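Local coordinates for GDSL-like Lipase/Acylhydrolase family protein (Neisseria meningitidis, PDB 4K7J), which probably removes O-linked acetyl groups from peptidoglycan as a serine esterase of the SGNH (GDSL-like) hydrolase family, at residues 261-266 and 312-317; 255-260 and 306-311. All blocks are in the same frame, centred on the assembly; numbering follows the deposited sequence.

Interaction 1: residues 261-266 and 312-317; sequences DTEQKW and QRRVAR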
# COMPACT_ATOMS: atom_id res chain seq x y z
N ASP A 261 0.07 23.21 -9.06
CA ASP A 261 -1.07 22.83 -8.24
C ASP A 261 -0.88 21.44 -7.63
O ASP A 261 -1.12 21.23 -6.44
CB ASP A 261 -2.38 22.86 -9.03
CG ASP A 261 -3.60 22.68 -8.13
OD1 ASP A 261 -3.72 23.46 -7.17
OD2 ASP A 261 -4.40 21.74 -8.35
N THR A 262 -0.42 20.50 -8.46
CA THR A 262 -0.21 19.13 -8.03
C THR A 262 0.79 19.09 -6.87
O THR A 262 0.54 18.44 -5.85
CB THR A 262 0.29 18.24 -9.17
OG1 THR A 262 -0.62 18.32 -10.28
CG2 THR A 262 0.41 16.78 -8.71
N GLU A 263 1.89 19.82 -7.03
CA GLU A 263 2.92 19.92 -5.98
C GLU A 263 2.35 20.37 -4.64
O GLU A 263 2.69 19.83 -3.59
CB GLU A 263 4.04 20.86 -6.43
CG GLU A 263 5.20 21.01 -5.45
CD GLU A 263 6.47 21.55 -6.12
OE1 GLU A 263 6.50 21.66 -7.36
OE2 GLU A 263 7.44 21.86 -5.40
N GLN A 264 1.48 21.38 -4.66
CA GLN A 264 0.87 21.87 -3.43
C GLN A 264 -0.02 20.81 -2.79
O GLN A 264 -0.05 20.66 -1.56
CB GLN A 264 0.07 23.15 -3.66
CG GLN A 264 -0.26 23.90 -2.37
CD GLN A 264 -1.07 25.17 -2.61
OE1 GLN A 264 -1.90 25.23 -3.51
NE2 GLN A 264 -0.82 26.19 -1.79
N LYS A 265 -0.75 20.07 -3.62
CA LYS A 265 -1.60 19.00 -3.11
C LYS A 265 -0.78 17.89 -2.50
O LYS A 265 -1.11 17.36 -1.44
CB LYS A 265 -2.53 18.47 -4.20
CG LYS A 265 -3.67 19.43 -4.49
CD LYS A 265 -4.61 18.93 -5.56
CE LYS A 265 -5.73 19.94 -5.79
NZ LYS A 265 -6.77 19.39 -6.71
N TRP A 266 0.33 17.56 -3.16
CA TRP A 266 1.23 16.53 -2.63
C TRP A 266 1.80 16.96 -1.28
O TRP A 266 1.79 16.18 -0.32
CB TRP A 266 2.36 16.25 -3.63
CG TRP A 266 2.00 15.23 -4.67
CD1 TRP A 266 1.00 15.31 -5.60
CD2 TRP A 266 2.65 13.97 -4.88
NE1 TRP A 266 0.99 14.16 -6.37
CE2 TRP A 266 1.99 13.32 -5.94
CE3 TRP A 266 3.71 13.31 -4.25
CZ2 TRP A 266 2.36 12.06 -6.40
CZ3 TRP A 266 4.09 12.05 -4.71
CH2 TRP A 266 3.41 11.45 -5.78
N GLN A 312 8.09 15.17 -7.55
CA GLN A 312 8.09 14.18 -6.47
C GLN A 312 9.28 14.35 -5.55
O GLN A 312 9.14 14.27 -4.32
CB GLN A 312 8.06 12.76 -7.02
CG GLN A 312 6.78 12.40 -7.75
CD GLN A 312 6.80 10.98 -8.28
OE1 GLN A 312 7.52 10.67 -9.21
NE2 GLN A 312 6.00 10.11 -7.67
N ARG A 313 10.46 14.55 -6.13
CA ARG A 313 11.65 14.76 -5.33
C ARG A 313 11.61 16.06 -4.52
O ARG A 313 11.98 16.07 -3.35
CB ARG A 313 12.93 14.67 -6.17
CG ARG A 313 14.17 14.67 -5.32
CD ARG A 313 15.41 14.95 -6.15
NE ARG A 313 15.83 13.78 -6.90
CZ ARG A 313 16.56 12.79 -6.39
NH1 ARG A 313 16.95 12.83 -5.13
NH2 ARG A 313 16.90 11.76 -7.15
N ARG A 314 11.14 17.15 -5.12
CA ARG A 314 10.96 18.40 -4.37
C ARG A 314 10.01 18.22 -3.18
O ARG A 314 10.26 18.74 -2.09
CB ARG A 314 10.40 19.51 -5.27
CG ARG A 314 11.38 20.08 -6.26
CD ARG A 314 10.86 21.42 -6.82
NE ARG A 314 9.60 21.31 -7.57
CZ ARG A 314 9.53 20.88 -8.82
NH1 ARG A 314 10.63 20.52 -9.46
NH2 ARG A 314 8.36 20.81 -9.44
N VAL A 315 8.92 17.49 -3.39
CA VAL A 315 7.97 17.22 -2.30
C VAL A 315 8.64 16.46 -1.16
O VAL A 315 8.48 16.80 0.02
CB VAL A 315 6.74 16.43 -2.80
CG1 VAL A 315 5.93 15.90 -1.61
CG2 VAL A 315 5.88 17.31 -3.70
N ALA A 316 9.40 15.42 -1.53
CA ALA A 316 10.20 14.66 -0.55
C ALA A 316 11.09 15.55 0.31
O ALA A 316 11.14 15.42 1.55
CB ALA A 316 11.04 13.62 -1.27
N ARG A 317 11.81 16.46 -0.34
CA ARG A 317 12.77 17.31 0.38
C ARG A 317 12.06 18.32 1.25
O ARG A 317 12.41 18.50 2.41
CB ARG A 317 13.69 18.04 -0.61
CG ARG A 317 14.74 18.89 0.11
CD ARG A 317 15.78 19.44 -0.86
NE ARG A 317 16.68 20.38 -0.20
CZ ARG A 317 17.62 21.07 -0.84
NH1 ARG A 317 17.80 20.89 -2.14
NH2 ARG A 317 18.38 21.94 -0.17

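Interaction 2: residues 255-260 and 306-311; sequences NNIDIA and TEVQQM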
# COMPACT_ATOMS: atom_id res chain seq x y z
N ASN A 255 -1.27 14.97 -20.07
CA ASN A 255 -0.55 16.02 -20.79
C ASN A 255 -0.84 17.42 -20.22
O ASN A 255 -0.03 18.33 -20.35
CB ASN A 255 -0.88 15.98 -22.29
CG ASN A 255 -0.34 14.72 -23.00
OD1 ASN A 255 0.59 14.06 -22.53
ND2 ASN A 255 -0.94 14.41 -24.14
N ASN A 256 -1.98 17.58 -19.57
CA ASN A 256 -2.39 18.91 -19.12
C ASN A 256 -2.27 19.11 -17.61
O ASN A 256 -2.85 20.04 -17.06
CB ASN A 256 -3.80 19.22 -19.61
CG ASN A 256 -3.98 18.93 -21.10
OD1 ASN A 256 -4.95 18.30 -21.53
ND2 ASN A 256 -3.02 19.39 -21.90
N ILE A 257 -1.51 18.25 -16.94
CA ILE A 257 -1.33 18.35 -15.50
C ILE A 257 -0.72 19.71 -15.10
O ILE A 257 0.13 20.26 -15.80
CB ILE A 257 -0.49 17.17 -14.95
CG1 ILE A 257 -0.57 17.09 -13.43
CG2 ILE A 257 0.94 17.28 -15.44
CD1 ILE A 257 0.01 15.82 -12.84
N ASP A 258 -1.17 20.25 -13.98
CA ASP A 258 -0.66 21.50 -13.45
C ASP A 258 0.32 21.15 -12.34
O ASP A 258 -0.11 20.83 -11.22
CB ASP A 258 -1.82 22.33 -12.90
CG ASP A 258 -1.40 23.72 -12.44
OD1 ASP A 258 -0.31 23.88 -11.85
OD2 ASP A 258 -2.18 24.67 -12.66
N ILE A 259 1.61 21.21 -12.64
CA ILE A 259 2.64 20.76 -11.70
C ILE A 259 2.60 21.59 -10.42
O ILE A 259 2.69 21.05 -9.32
CB ILE A 259 4.06 20.79 -12.33
CG1 ILE A 259 4.17 19.78 -13.47
CG2 ILE A 259 5.12 20.50 -11.28
CD1 ILE A 259 3.99 18.32 -13.04
N ALA A 260 2.46 22.90 -10.56
CA ALA A 260 2.42 23.77 -9.38
C ALA A 260 1.25 23.42 -8.47
O ALA A 260 1.40 23.34 -7.26
CB ALA A 260 2.36 25.25 -9.80
N THR A 306 9.08 13.77 -16.89
CA THR A 306 10.24 14.38 -16.22
C THR A 306 9.79 15.39 -15.17
O THR A 306 10.27 15.38 -14.04
CB THR A 306 11.22 15.01 -17.25
OG1 THR A 306 11.82 13.97 -18.03
CG2 THR A 306 12.33 15.82 -16.55
N GLU A 307 8.83 16.24 -15.53
CA GLU A 307 8.35 17.25 -14.58
C GLU A 307 7.69 16.62 -13.35
O GLU A 307 7.87 17.10 -12.22
CB GLU A 307 7.37 18.19 -15.26
CG GLU A 307 7.97 19.03 -16.36
CD GLU A 307 6.91 19.49 -17.32
OE1 GLU A 307 6.19 20.45 -16.98
OE2 GLU A 307 6.79 18.86 -18.39
N VAL A 308 6.95 15.53 -13.57
CA VAL A 308 6.33 14.81 -12.46
C VAL A 308 7.37 14.19 -11.53
O VAL A 308 7.28 14.35 -10.31
CB VAL A 308 5.35 13.73 -12.97
CG1 VAL A 308 4.93 12.77 -11.82
CG2 VAL A 308 4.14 14.38 -13.60
N GLN A 309 8.36 13.49 -12.08
CA GLN A 309 9.42 12.89 -11.27
C GLN A 309 10.18 13.94 -10.45
O GLN A 309 10.58 13.70 -9.31
CB GLN A 309 10.41 12.12 -12.15
CG GLN A 309 9.84 10.86 -12.79
CD GLN A 309 10.74 10.32 -13.88
OE1 GLN A 309 11.35 11.08 -14.64
NE2 GLN A 309 10.87 9.00 -13.94
N GLN A 310 10.36 15.12 -11.03
CA GLN A 310 11.10 16.19 -10.35
C GLN A 310 10.25 16.79 -9.24
O GLN A 310 10.77 17.13 -8.17
CB GLN A 310 11.54 17.27 -11.34
CG GLN A 310 12.67 16.81 -12.23
CD GLN A 310 13.19 17.91 -13.13
OE1 GLN A 310 12.71 19.05 -13.10
NE2 GLN A 310 14.17 17.57 -13.96
N MET A 311 8.96 16.94 -9.50
CA MET A 311 8.05 17.41 -8.48
C MET A 311 8.09 16.48 -7.29
O MET A 311 8.15 16.94 -6.14
CB MET A 311 6.62 17.49 -9.02
CG MET A 311 5.62 17.81 -7.92
SD MET A 311 3.96 17.32 -8.39
CE MET A 311 4.12 15.54 -8.19

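Interaction 1: residues 261-266 and 312-317
Glu263, Trp266, Gln312, Arg314 and Val315 form a helix-helix contact in the SGNH hydrolase part of the chain, where helices 259-276 and 305-318 pack beside the mixed sheet. Over these turns the axes come within 9.8 Å and run roughly the same way, crossing at -35°. Val315 fills the middle: its CG2 lies 3.7 Å from Trp266 CB and also meets the aliphatic CG of Glu263, while its CG1 sits at the edge of the indole. On the inner side, Trp266 lays the six-membered part of its ring against Gln312, and CH2 comes to 3.5 Å from Gln312 NE2. The amide stands almost upright to the indole plane and is held from elsewhere: OE1 accepts from Ala287 N and NE2 donates to Tyr247 O, so both polar ends of this buried side chain are satisfied. At the outer side Glu263 reaches across with CG anti to its own nitrogen (chi1 -178°), and Arg314, bent at chi3, turns the side of its guanidinium to the carboxylate. Arg314 NH2 donates to Glu263 OE1 at 2.9 Å and Arg314 NE to Glu263 OE2 at 3.1 Å; a weak bond from NE to OE1 adds to the grip. Both oxygens are met on their syn sides, close to the guanidinium plane but about 30° out of the carboxylate plane. Two bonds to separate oxygens restrain rotation of both groups, so a side-on salt bridge closes the outer side of a seam that is apolar at its centre.

Interaction 2: residues 255-260 and 306-311
Glu307 is the first residue of 306-311 to meet the facing segment, and it does so with its aliphatic part: CB lies 4.0 Å from Ile259 CG1 and equally near Ile259 CD1, the two side chains crossing at about a right angle. Its carboxylate turns to Arg304 in a salt bridge, and Arg304 also donates to the carbonyls of Asn255 and Ile257, which ties the loop before helix 259-276 to the region just ahead of Thr306. Val308 comes next. Its CG2 branch, anti to the carbonyl carbon, meets Ile259 CD1 at 4.0 Å and, more loosely, Ile257 CD1 at 4.4 Å. One turn further on, Met311 brings CB to 4.1 Å from Ile259 CG2, while its sulfur SD passes 4.0 Å from Ile259 O. Ile259 thus spreads its two branches over one side of the neighbouring helix, CG1 against Glu307, CD1 against Glu307 and Val308, CG2 against Met311. Just before it, Asp258 is the N-cap, its OD1 accepting from Asp261 N. The arrangement is that of two neighbouring helices of the alpha/beta fold of SGNH hydrolases, joined by apolar side chains at the capped start of one of them.

Interactions 1 and 2 are successive stretches of one seam between helices 259-276 and 305-318, with centres about 9 Å apart. Interaction 2 lies at the N-terminal ends, farther from the middle of the chain and only partly buried; interaction 1 is one to two turns deeper and mostly buried. Their chemistry differs accordingly: 255-260 with 306-311 relies on aliphatic packing, its charged group paired outside the two segments, whereas 261-266 with 312-317 combines an aromatic and valine centre with a salt bridge. They merge at two places: Met311 SD packs 3.6 Å from Thr262 CG2, and Arg314 NH2 lies 3.7 Å from Ile259 CG2.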